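3-carboxy-cis,cis-muconate cycloisomerase (Acinetobacter calcoaceticus, PDB 1Q5N) is a bacterial, tetrameric, mostly helical cycloisomerase related by sequence to the lyase (adenylosuccinate lyase) family. Local coordinates at residues A[213-216]-A[217-221]; A[304-307]-A[308-311]; A[317-321]-A[322-326]; A[336-339]-A[340-344]; A[374-377]-A[378-382]. All coordinates share one frame; numbering follows the deposited sequence.

Contact 1: A[213-216]-A[217-221]; sequences VVEA and YAKQL
K219 sits one helical turn after E215. Its long chain folds back along the helix surface, and the E215 CG to K219 NZ distance is 4.2 Å. The charged ends do not meet: E215 OE2 and K219 NZ stay 4.7 Å apart. Opposite charges at this spacing probably attract weakly. K219 gets there by leaving with CG anti to the backbone N (chi1 -165°) and then bending at chi3. Both residues lie on the exposed face of the helix.

The backbone beneath carries four successive i to i+4 hydrogen bonds. A218 N gives a straight one to V214 O, at 2.9 Å and 168°. Y217 N reaches V213 O at 2.9 Å but is more bent, at 142°. K219 N bonds to E215 O, and Q220 N to A216 O. The carbonyl O of A216 is also touched by Q220 CG at 3.2 Å, because the Q220 chain starts beside its own backbone N.

The buried face holds Y217. L221 CD1 lies over one face of its ring, offset toward the rim and 3.8 Å above the plane. The hydroxyl of Y217 is hydrogen-bonded to T116, and Q220 OE1 takes a bond from Q43.

These residues belong to helix 210-221. Helix 23-43 packs against it, with Q41 at V213, A40 at A216 and A36 at L221. T116 of helix 110-146 meets the tyrosine end, and loop residues L196 and L203 touch Y217 and V214.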
loop_
_atom_site.group_PDB
_atom_site.type_symbol
_atom_site.label_atom_id
_atom_site.label_comp_id
_atom_site.label_asym_id
_atom_site.label_seq_id
_atom_site.Cartn_x
_atom_site.Cartn_y
_atom_site.Cartn_z
ATOM N N VAL A 213 5.315 25.686 31.795
ATOM C CA VAL A 213 5.387 24.262 32.083
ATOM C C VAL A 213 5.892 23.379 30.904
ATOM O O VAL A 213 6.632 22.425 31.124
ATOM C CB VAL A 213 4.051 23.715 32.551
ATOM C CG1 VAL A 213 4.149 22.204 32.703
ATOM C CG2 VAL A 213 3.683 24.329 33.900
ATOM N N VAL A 214 5.530 23.703 29.663
ATOM C CA VAL A 214 5.952 22.899 28.513
ATOM C C VAL A 214 7.455 23.015 28.375
ATOM O O VAL A 214 8.158 22.025 28.118
ATOM C CB VAL A 214 5.290 23.381 27.182
ATOM C CG1 VAL A 214 5.705 22.479 26.012
ATOM C CG2 VAL A 214 3.798 23.323 27.324
ATOM N N GLU A 215 7.957 24.227 28.554
ATOM C CA GLU A 215 9.376 24.456 28.443
ATOM C C GLU A 215 10.178 23.598 29.429
ATOM O O GLU A 215 11.159 22.949 29.053
ATOM C CB GLU A 215 9.636 25.930 28.648
ATOM C CG GLU A 215 11.079 26.303 28.778
ATOM C CD GLU A 215 11.196 27.780 29.067
ATOM O OE1 GLU A 215 10.610 28.226 30.100
ATOM O OE2 GLU A 215 11.841 28.489 28.257
ATOM N N ALA A 216 9.735 23.561 30.676
ATOM C CA ALA A 216 10.430 22.785 31.689
ATOM C C ALA A 216 10.185 21.284 31.529
ATOM O O ALA A 216 10.982 20.464 31.974
ATOM C CB ALA A 216 9.999 23.238 33.098
ATOM N N TYR A 217 9.061 20.911 30.936
ATOM C CA TYR A 217 8.781 19.491 30.725
ATOM C C TYR A 217 9.733 18.985 29.617
ATOM O O TYR A 217 10.350 17.947 29.744
ATOM C CB TYR A 217 7.308 19.342 30.336
ATOM C CG TYR A 217 6.841 17.951 29.922
ATOM C CD1 TYR A 217 6.849 16.887 30.818
ATOM C CD2 TYR A 217 6.294 17.740 28.648
ATOM C CE1 TYR A 217 6.309 15.648 30.459
ATOM C CE2 TYR A 217 5.761 16.518 28.280
ATOM C CZ TYR A 217 5.763 15.479 29.185
ATOM O OH TYR A 217 5.181 14.290 28.819
ATOM N N ALA A 218 9.867 19.751 28.547
ATOM C CA ALA A 218 10.743 19.378 27.454
ATOM C C ALA A 218 12.148 19.201 28.021
ATOM O O ALA A 218 12.800 18.175 27.818
ATOM C CB ALA A 218 10.731 20.471 26.380
ATOM N N LYS A 219 12.597 20.204 28.763
ATOM C CA LYS A 219 13.942 20.189 29.352
ATOM C C LYS A 219 14.199 18.986 30.235
ATOM O O LYS A 219 15.235 18.355 30.122
ATOM C CB LYS A 219 14.143 21.466 30.126
ATOM C CG LYS A 219 15.555 21.772 30.485
ATOM C CD LYS A 219 15.654 23.269 30.779
ATOM C CE LYS A 219 15.261 24.081 29.516
ATOM N NZ LYS A 219 15.136 25.556 29.791
ATOM N N GLN A 220 13.255 18.641 31.098
ATOM C CA GLN A 220 13.413 17.474 31.969
ATOM C C GLN A 220 13.663 16.186 31.196
ATOM O O GLN A 220 14.299 15.270 31.694
ATOM C CB GLN A 220 12.151 17.210 32.805
ATOM C CG GLN A 220 11.905 18.100 33.994
ATOM C CD GLN A 220 13.101 18.190 34.915
ATOM O OE1 GLN A 220 13.597 19.291 35.176
ATOM N NE2 GLN A 220 13.588 17.043 35.390
ATOM N N LEU A 221 13.090 16.092 30.003
ATOM C CA LEU A 221 13.206 14.885 29.211
ATOM C C LEU A 221 14.273 15.033 28.154
ATOM O O LEU A 221 14.572 14.100 27.438
ATOM C CB LEU A 221 11.856 14.584 28.544
ATOM C CG LEU A 221 10.689 14.221 29.443
ATOM C CD1 LEU A 221 9.415 14.328 28.646
ATOM C CD2 LEU A 221 10.876 12.810 30.006
#

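Contact 2: A[304-307]-A[308-311]; sequences ALMS and SIYQ
M306 lays its sulfur near two residues of the next turn. SD is 4.4 Å from I309 CG2 and 4.4 Å from Y310 CE2. Both are loose apolar contacts along one flank of the helix.

The backbone bonds are regular. I309 N binds L305 O, Y310 N binds M306 O and Q311 N binds S307 O, each at 3.0 Å. The carbonyl O of M306 has a second neighbour: Y310 CD2 approaches to 3.2 Å, which places this oxygen at the edge of the ring and in its plane.

The polar side chains bond across subunit boundaries. S307 OG and Q311 NE2 are 3.7 Å apart, and each has its own partner. S307 OG is hydrogen-bonded to S307 OG of the fourth subunit, while Q311 NE2 bonds to the N300 carbonyl of the second. S308 OG, which stands anti to the amide N of its own residue (chi1 179°), meets N300 ND2 of the second subunit. Y310 OH bonds to S242 O of the third.

These two turns of helix 290-311 touch three other copies of the protein. This is characteristic of the lyase superfamily tetramer, whose core is a bundle of long helices contributed by all four subunits.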
loop_
_atom_site.group_PDB
_atom_site.type_symbol
_atom_site.label_atom_id
_atom_site.label_comp_id
_atom_site.label_asym_id
_atom_site.label_seq_id
_atom_site.Cartn_x
_atom_site.Cartn_y
_atom_site.Cartn_z
ATOM N N ALA A 304 4.455 -1.642 2.515
ATOM C CA ALA A 304 3.020 -1.750 2.840
ATOM C C ALA A 304 2.729 -0.944 4.106
ATOM O O ALA A 304 1.760 -0.233 4.145
ATOM C CB ALA A 304 2.600 -3.227 3.052
ATOM N N LEU A 305 3.569 -1.056 5.142
ATOM C CA LEU A 305 3.349 -0.287 6.367
ATOM C C LEU A 305 3.437 1.248 6.096
ATOM O O LEU A 305 2.766 2.050 6.811
ATOM C CB LEU A 305 4.352 -0.692 7.443
ATOM C CG LEU A 305 4.148 -2.140 7.905
ATOM C CD1 LEU A 305 5.363 -2.557 8.711
ATOM C CD2 LEU A 305 2.870 -2.283 8.756
ATOM N N MET A 306 4.223 1.642 5.079
ATOM C CA MET A 306 4.355 3.050 4.732
ATOM C C MET A 306 2.989 3.577 4.266
ATOM O O MET A 306 2.630 4.724 4.592
ATOM C CB MET A 306 5.357 3.278 3.581
ATOM C CG MET A 306 6.839 3.288 3.946
ATOM S SD MET A 306 7.240 4.513 5.227
ATOM C CE MET A 306 7.689 3.427 6.335
ATOM N N SER A 307 2.257 2.765 3.488
ATOM C CA SER A 307 0.945 3.180 3.009
ATOM C C SER A 307 0.089 3.536 4.241
ATOM O O SER A 307 -0.547 4.583 4.308
ATOM C CB SER A 307 0.299 2.055 2.197
ATOM O OG SER A 307 -1.107 2.026 2.366
ATOM N N SER A 308 0.135 2.677 5.243
ATOM C CA SER A 308 -0.608 2.897 6.453
ATOM C C SER A 308 -0.258 4.184 7.278
ATOM O O SER A 308 -1.161 4.943 7.704
ATOM C CB SER A 308 -0.448 1.675 7.351
ATOM O OG SER A 308 -1.153 1.882 8.538
ATOM N N ILE A 309 1.040 4.415 7.479
ATOM C CA ILE A 309 1.518 5.513 8.260
ATOM C C ILE A 309 1.145 6.816 7.518
ATOM O O ILE A 309 0.727 7.788 8.169
ATOM C CB ILE A 309 3.046 5.266 8.571
ATOM C CG1 ILE A 309 3.329 5.564 10.038
ATOM C CG2 ILE A 309 3.910 6.057 7.732
ATOM C CD1 ILE A 309 2.829 6.863 10.415
ATOM N N TYR A 310 1.243 6.834 6.178
ATOM C CA TYR A 310 0.819 8.000 5.405
ATOM C C TYR A 310 -0.709 8.229 5.463
ATOM O O TYR A 310 -1.128 9.382 5.548
ATOM C CB TYR A 310 1.264 7.884 3.953
ATOM C CG TYR A 310 2.675 8.425 3.737
ATOM C CD1 TYR A 310 2.910 9.804 3.572
ATOM C CD2 TYR A 310 3.789 7.553 3.763
ATOM C CE1 TYR A 310 4.204 10.298 3.447
ATOM C CE2 TYR A 310 5.089 8.047 3.643
ATOM C CZ TYR A 310 5.290 9.400 3.483
ATOM O OH TYR A 310 6.572 9.837 3.352
ATOM N N GLN A 311 -1.540 7.174 5.396
ATOM C CA GLN A 311 -2.989 7.389 5.534
ATOM C C GLN A 311 -3.255 7.988 6.949
ATOM O O GLN A 311 -4.158 8.777 7.116
ATOM C CB GLN A 311 -3.816 6.102 5.514
ATOM C CG GLN A 311 -3.981 5.320 4.267
ATOM C CD GLN A 311 -4.728 3.996 4.615
ATOM O OE1 GLN A 311 -5.885 4.059 5.064
ATOM N NE2 GLN A 311 -4.060 2.821 4.443
#

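Contact 3: A[317-321]-A[322-326]; sequences HERSL and GAWHA
S320 OG accepts a hydrogen bond from W324 N at 3.1 Å. The N-H...O angle of 137° makes it a bent bond. The same oxygen lies 3.2 Å from W324 CB and 3.9 Å from A323 CB. S320 sets OG between its backbone N and carbonyl carbon (chi1 73°), and this turns it to the first turn of helix 323-351. S320 OG also has a weak hydrogen bond with Q315 OE1. This is the tight part of the contact. G322, with positive phi, holds the N-cap position; having no side chain, it keeps clear of the L321 carbonyl.

The looser part is hydrophobic in character. R319 and W324 run side by side and point the same way. The aliphatic part of R319 does the touching, with CD 3.8 Å and CG 4.2 Å from W324 CZ3. The guanidinium and indole planes are 60° apart, so the two groups do not stack. The guanidinium bonds instead to Q111 and the A199 carbonyl, and W324 meets W328 edge-to-face.

Neither part faces solvent broadly, although A323 is partly exposed. The far end of the loop, H317 and E318, turns away to the third subunit, where E318 forms salt bridges with K169 and R172 of that chain.

The chemistry suggests a division of labour. The S320 hydroxyl serves an amide at the helix start, where backbone N-H groups lack a preceding turn. R319 offers methylenes to the indole and keeps its charged end for polar partners.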
loop_
_atom_site.group_PDB
_atom_site.type_symbol
_atom_site.label_atom_id
_atom_site.label_comp_id
_atom_site.label_asym_id
_atom_site.label_seq_id
_atom_site.Cartn_x
_atom_site.Cartn_y
_atom_site.Cartn_z
ATOM N N HIS A 317 -9.900 16.996 13.393
ATOM C CA HIS A 317 -9.788 18.071 14.363
ATOM C C HIS A 317 -8.708 17.964 15.411
ATOM O O HIS A 317 -7.549 17.923 15.062
ATOM C CB HIS A 317 -11.144 18.268 15.069
ATOM C CG HIS A 317 -12.232 18.748 14.156
ATOM N ND1 HIS A 317 -12.102 19.894 13.384
ATOM C CD2 HIS A 317 -13.486 18.269 13.916
ATOM C CE1 HIS A 317 -13.234 20.096 12.706
ATOM N NE2 HIS A 317 -14.086 19.128 13.011
ATOM N N GLU A 318 -9.102 17.890 16.685
ATOM C CA GLU A 318 -8.151 17.867 17.767
ATOM C C GLU A 318 -7.755 16.492 18.287
ATOM O O GLU A 318 -6.922 16.389 19.174
ATOM C CB GLU A 318 -8.667 18.749 18.938
ATOM C CG GLU A 318 -8.612 20.272 18.660
ATOM C CD GLU A 318 -9.431 20.703 17.403
ATOM O OE1 GLU A 318 -10.689 20.568 17.425
ATOM O OE2 GLU A 318 -8.803 21.166 16.400
ATOM N N ARG A 319 -8.370 15.436 17.776
ATOM C CA ARG A 319 -7.987 14.083 18.181
ATOM C C ARG A 319 -8.803 13.196 17.259
ATOM O O ARG A 319 -10.049 13.284 17.226
ATOM C CB ARG A 319 -8.271 13.790 19.652
ATOM C CG ARG A 319 -7.815 12.363 20.059
ATOM C CD ARG A 319 -7.413 12.293 21.561
ATOM N NE ARG A 319 -6.442 13.365 21.800
ATOM C CZ ARG A 319 -6.650 14.462 22.550
ATOM N NH1 ARG A 319 -7.797 14.671 23.205
ATOM N NH2 ARG A 319 -5.729 15.413 22.553
ATOM N N SER A 320 -8.079 12.384 16.490
ATOM C CA SER A 320 -8.684 11.559 15.495
ATOM C C SER A 320 -9.290 10.258 15.973
ATOM O O SER A 320 -8.973 9.753 17.025
ATOM C CB SER A 320 -7.688 11.241 14.372
ATOM O OG SER A 320 -6.746 10.328 14.845
ATOM N N LEU A 321 -10.142 9.731 15.110
ATOM C CA LEU A 321 -10.857 8.489 15.306
ATOM C C LEU A 321 -10.316 7.480 14.305
ATOM O O LEU A 321 -10.753 7.476 13.166
ATOM C CB LEU A 321 -12.307 8.771 14.974
ATOM C CG LEU A 321 -13.331 8.140 15.841
ATOM C CD1 LEU A 321 -12.911 8.281 17.297
ATOM C CD2 LEU A 321 -14.621 8.856 15.556
ATOM N N GLY A 322 -9.391 6.624 14.699
ATOM C CA GLY A 322 -8.885 5.637 13.750
ATOM C C GLY A 322 -7.437 5.823 13.282
ATOM O O GLY A 322 -6.600 4.965 13.522
ATOM N N ALA A 323 -7.140 6.955 12.647
ATOM C CA ALA A 323 -5.786 7.228 12.152
ATOM C C ALA A 323 -4.737 7.188 13.248
ATOM O O ALA A 323 -3.657 6.658 13.051
ATOM C CB ALA A 323 -5.714 8.592 11.461
ATOM N N TRP A 324 -5.032 7.779 14.394
ATOM C CA TRP A 324 -4.064 7.807 15.493
ATOM C C TRP A 324 -3.868 6.410 16.091
ATOM O O TRP A 324 -2.734 5.988 16.366
ATOM C CB TRP A 324 -4.538 8.830 16.548
ATOM C CG TRP A 324 -3.694 8.876 17.805
ATOM C CD1 TRP A 324 -2.321 8.908 17.886
ATOM C CD2 TRP A 324 -4.174 8.949 19.149
ATOM N NE1 TRP A 324 -1.932 9.003 19.193
ATOM C CE2 TRP A 324 -3.052 9.027 19.989
ATOM C CE3 TRP A 324 -5.448 8.951 19.722
ATOM C CZ2 TRP A 324 -3.162 9.110 21.374
ATOM C CZ3 TRP A 324 -5.565 9.037 21.108
ATOM C CH2 TRP A 324 -4.428 9.115 21.916
ATOM N N HIS A 325 -4.968 5.691 16.291
ATOM C CA HIS A 325 -4.896 4.316 16.805
ATOM C C HIS A 325 -3.994 3.420 15.884
ATOM O O HIS A 325 -3.208 2.607 16.377
ATOM C CB HIS A 325 -6.327 3.712 16.869
ATOM C CG HIS A 325 -7.135 4.199 18.039
ATOM N ND1 HIS A 325 -7.440 5.531 18.235
ATOM C CD2 HIS A 325 -7.579 3.554 19.144
ATOM C CE1 HIS A 325 -8.019 5.693 19.412
ATOM N NE2 HIS A 325 -8.113 4.506 19.982
ATOM N N ALA A 326 -4.102 3.588 14.563
ATOM C CA ALA A 326 -3.345 2.750 13.619
ATOM C C ALA A 326 -1.839 2.936 13.770
ATOM O O ALA A 326 -1.086 2.001 13.579
ATOM C CB ALA A 326 -3.769 3.042 12.184
#

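Contact 4: A[336-339]-A[340-344]; sequences QLTA and GALER
T338 and L342, one turn apart, lie side by side and point the same way. T338 CG2 touches L342 CD1 at 4.0 Å. In T338 the methyl is the branch anti to the backbone N, and OG1 falls beside that N (chi1 -60°). The hydroxyl can then bond to the I334 carbonyl one turn back, and it also pairs with T248 OG1. The methyl is left facing L342.

L342 leans back over the carbonyl of T338. Its CG stands 3.2 Å from T338 O and its CD1 3.6 Å from it. L342 N bonds to the same oxygen at 2.8 Å. L342 CG and CD1 thus lie beside the oxygen that its own N binds.

R344 also turns back along the helix. G340 has no side chain, and the edge of the R344 guanidinium comes in beside its CA, in the guanidinium plane. R344 NH1 makes a weak bond to G340 O, and R344 N bonds to the same oxygen more regularly. R344 NH2 reaches the carbonyls of S10 and Y13. G340 N bonds to Q336 O at 3.0 Å. A339 O accepts E343 N and also Q132 NE2.

Helix 323-351 packs here against three helices of the same chain and the loop at Y13 and Q14. Helix 235-261 touches T338, A341 and L342. Helix 110-146 packs on L342 through V129 and V133, while helix 290-311 meets L337 through R301 and V302.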
loop_
_atom_site.group_PDB
_atom_site.type_symbol
_atom_site.label_atom_id
_atom_site.label_comp_id
_atom_site.label_asym_id
_atom_site.label_seq_id
_atom_site.Cartn_x
_atom_site.Cartn_y
_atom_site.Cartn_z
ATOM N N GLN A 336 11.090 -2.200 14.126
ATOM C CA GLN A 336 11.515 -3.567 14.361
ATOM C C GLN A 336 11.999 -4.314 13.120
ATOM O O GLN A 336 12.978 -5.067 13.214
ATOM C CB GLN A 336 10.395 -4.350 15.030
ATOM C CG GLN A 336 10.373 -4.149 16.519
ATOM C CD GLN A 336 9.143 -4.790 17.129
ATOM O OE1 GLN A 336 8.060 -4.222 17.072
ATOM N NE2 GLN A 336 9.295 -5.981 17.673
ATOM N N LEU A 337 11.343 -4.112 11.966
ATOM C CA LEU A 337 11.752 -4.763 10.718
ATOM C C LEU A 337 13.039 -4.143 10.184
ATOM O O LEU A 337 13.898 -4.864 9.626
ATOM C CB LEU A 337 10.648 -4.679 9.640
ATOM C CG LEU A 337 9.434 -5.564 9.945
ATOM C CD1 LEU A 337 8.225 -5.152 9.173
ATOM C CD2 LEU A 337 9.791 -6.995 9.630
ATOM N N THR A 338 13.183 -2.824 10.347
ATOM C CA THR A 338 14.367 -2.133 9.860
ATOM C C THR A 338 15.620 -2.547 10.668
ATOM O O THR A 338 16.686 -2.843 10.089
ATOM C CB THR A 338 14.193 -0.593 9.954
ATOM O OG1 THR A 338 13.077 -0.187 9.169
ATOM C CG2 THR A 338 15.468 0.136 9.463
ATOM N N ALA A 339 15.493 -2.560 12.000
ATOM C CA ALA A 339 16.608 -2.934 12.879
ATOM C C ALA A 339 16.910 -4.422 12.609
ATOM O O ALA A 339 18.075 -4.825 12.544
ATOM C CB ALA A 339 16.221 -2.693 14.380
ATOM N N GLY A 340 15.861 -5.241 12.435
ATOM C CA GLY A 340 16.101 -6.651 12.104
ATOM C C GLY A 340 16.824 -6.809 10.753
ATOM O O GLY A 340 17.789 -7.568 10.606
ATOM N N ALA A 341 16.403 -6.050 9.754
ATOM C CA ALA A 341 17.035 -6.175 8.439
ATOM C C ALA A 341 18.488 -5.676 8.491
ATOM O O ALA A 341 19.358 -6.231 7.834
ATOM C CB ALA A 341 16.207 -5.372 7.336
ATOM N N LEU A 342 18.735 -4.620 9.257
ATOM C CA LEU A 342 20.089 -4.072 9.411
ATOM C C LEU A 342 20.970 -5.079 10.124
ATOM O O LEU A 342 22.119 -5.288 9.742
ATOM C CB LEU A 342 20.054 -2.786 10.236
ATOM C CG LEU A 342 19.614 -1.604 9.437
ATOM C CD1 LEU A 342 19.360 -0.437 10.355
ATOM C CD2 LEU A 342 20.722 -1.314 8.436
ATOM N N GLU A 343 20.437 -5.708 11.162
ATOM C CA GLU A 343 21.257 -6.665 11.866
ATOM C C GLU A 343 21.710 -7.839 10.952
ATOM O O GLU A 343 22.871 -8.232 11.000
ATOM C CB GLU A 343 20.522 -7.196 13.104
ATOM C CG GLU A 343 21.112 -8.472 13.653
ATOM C CD GLU A 343 20.568 -8.785 15.019
ATOM O OE1 GLU A 343 21.141 -8.261 16.012
ATOM O OE2 GLU A 343 19.550 -9.527 15.100
ATOM N N ARG A 344 20.807 -8.420 10.152
ATOM C CA ARG A 344 21.207 -9.501 9.262
ATOM C C ARG A 344 22.150 -8.993 8.141
ATOM O O ARG A 344 23.125 -9.657 7.782
ATOM C CB ARG A 344 19.967 -10.174 8.722
ATOM C CG ARG A 344 19.473 -11.107 9.776
ATOM C CD ARG A 344 18.053 -11.337 9.648
ATOM N NE ARG A 344 17.518 -11.818 10.916
ATOM C CZ ARG A 344 16.883 -11.042 11.806
ATOM N NH1 ARG A 344 16.688 -9.748 11.578
ATOM N NH2 ARG A 344 16.442 -11.571 12.941
#

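Contact 5: A[374-377]-A[378-382]; sequences AVMM and ALAPH
Helix 372-383, within the adenylosuccinate lyase C-terminal family region, is kinked near its end, and P381 lies at the kink. P381 CD approaches M377 O at 3.2 Å, in the place where an amide hydrogen would normally come. The N atoms of P381 and H382 have no bond to the preceding turn; for P381 the reason is its missing N-H.

Before the kink the i to i+4 bonds persist but become bent. A378 N binds A374 O at 3.1 Å with an angle of 161°. L379 N binds V375 O, also at 3.1 Å, and makes a weak second bond to M376 O. A380 N bonds to that same M376 oxygen at 3.0 Å, but bent to 137°. M376 O accepts A380 N and, weakly, L379 N as the turn becomes distorted.

The side chains add two loose apolar pairs. V375 CG1 is 4.3 Å from L379 CD2, and M376 CE is 4.4 Å from A380 CB. L379 CD2 is 3.3 Å from V375 O, the acceptor of its own backbone N.

V375 and L379 face helix 385-402 through V392 and A388. V375 and A378 touch I428 of helix 422-428, while M377 packs on W106 of the third subunit. H382 meets the rings of Y419 and F420.

The chemistry is that of a proline kink. The ring fills the site of a backbone bond with carbon, and hydrogen bonding in the turn is partly shared and bent.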
loop_
_atom_site.group_PDB
_atom_site.type_symbol
_atom_site.label_atom_id
_atom_site.label_comp_id
_atom_site.label_asym_id
_atom_site.label_seq_id
_atom_site.Cartn_x
_atom_site.Cartn_y
_atom_site.Cartn_z
ATOM N N ALA A 374 35.260 -3.095 -26.147
ATOM C CA ALA A 374 36.613 -2.750 -25.756
ATOM C C ALA A 374 37.526 -2.917 -27.026
ATOM O O ALA A 374 38.352 -2.038 -27.323
ATOM C CB ALA A 374 37.097 -3.691 -24.612
ATOM N N VAL A 375 37.366 -4.015 -27.777
ATOM C CA VAL A 375 38.178 -4.230 -28.990
ATOM C C VAL A 375 37.932 -3.121 -30.024
ATOM O O VAL A 375 38.840 -2.641 -30.705
ATOM C CB VAL A 375 37.862 -5.595 -29.664
ATOM C CG1 VAL A 375 38.675 -5.738 -30.951
ATOM C CG2 VAL A 375 38.171 -6.740 -28.697
ATOM N N MET A 376 36.682 -2.718 -30.129
ATOM C CA MET A 376 36.309 -1.682 -31.042
ATOM C C MET A 376 36.944 -0.308 -30.683
ATOM O O MET A 376 37.350 0.435 -31.580
ATOM C CB MET A 376 34.797 -1.621 -31.058
ATOM C CG MET A 376 34.237 -1.049 -32.305
ATOM S SD MET A 376 33.124 0.198 -31.762
ATOM C CE MET A 376 34.329 1.620 -31.609
ATOM N N MET A 377 37.021 0.016 -29.382
ATOM C CA MET A 377 37.649 1.280 -28.913
ATOM C C MET A 377 39.165 1.276 -29.187
ATOM O O MET A 377 39.727 2.304 -29.546
ATOM C CB MET A 377 37.450 1.483 -27.403
ATOM C CG MET A 377 36.026 1.693 -26.967
ATOM S SD MET A 377 35.359 3.236 -27.559
ATOM C CE MET A 377 34.115 2.662 -28.701
ATOM N N ALA A 378 39.819 0.132 -28.985
ATOM C CA ALA A 378 41.256 0.007 -29.242
ATOM C C ALA A 378 41.568 0.180 -30.724
ATOM O O ALA A 378 42.630 0.690 -31.065
ATOM C CB ALA A 378 41.760 -1.348 -28.781
ATOM N N LEU A 379 40.644 -0.242 -31.598
ATOM C CA LEU A 379 40.824 -0.146 -33.048
ATOM C C LEU A 379 40.435 1.179 -33.671
ATOM O O LEU A 379 40.975 1.532 -34.714
ATOM C CB LEU A 379 40.023 -1.228 -33.781
ATOM C CG LEU A 379 40.669 -2.585 -34.037
ATOM C CD1 LEU A 379 41.659 -2.529 -35.191
ATOM C CD2 LEU A 379 41.391 -3.005 -32.787
ATOM N N ALA A 380 39.483 1.883 -33.054
ATOM C CA ALA A 380 38.953 3.158 -33.570
ATOM C C ALA A 380 40.014 4.151 -34.055
ATOM O O ALA A 380 39.891 4.694 -35.158
ATOM C CB ALA A 380 38.055 3.826 -32.525
ATOM N N PRO A 381 41.064 4.399 -33.243
ATOM C CA PRO A 381 42.145 5.331 -33.596
ATOM C C PRO A 381 42.890 4.953 -34.901
ATOM O O PRO A 381 43.098 5.788 -35.783
ATOM C CB PRO A 381 43.068 5.267 -32.372
ATOM C CG PRO A 381 42.138 4.905 -31.253
ATOM C CD PRO A 381 41.281 3.852 -31.891
ATOM N N HIS A 382 43.290 3.698 -35.022
ATOM C CA HIS A 382 44.006 3.271 -36.205
ATOM C C HIS A 382 43.063 2.940 -37.363
ATOM O O HIS A 382 43.525 2.572 -38.439
ATOM C CB HIS A 382 44.838 2.025 -35.877
ATOM C CG HIS A 382 45.566 2.100 -34.568
ATOM N ND1 HIS A 382 46.745 2.791 -34.408
ATOM C CD2 HIS A 382 45.273 1.572 -33.354
ATOM C CE1 HIS A 382 47.153 2.685 -33.151
ATOM N NE2 HIS A 382 46.277 1.952 -32.495
#

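The five contacts follow one another along the chain. Contacts 2 and 4 touch: L305 CD1 of helix 290-311 packs on L337 CD1 of helix 323-351 at 3.9 Å. Contact 3 begins the second of these helices, and its centre lies about 15 Å from that of contact 2, with nearest atoms about 5 Å apart. Contacts 3 and 4 share helix 323-351, with centres about 29 Å apart. Contacts 2 and 3 both meet the second and third subunits. Contact 1 stands about 25 Å from contact 3, centre to centre. Contact 5 is remote, about 71 Å from contact 1 between centres and on the opposite side of the chain's centre.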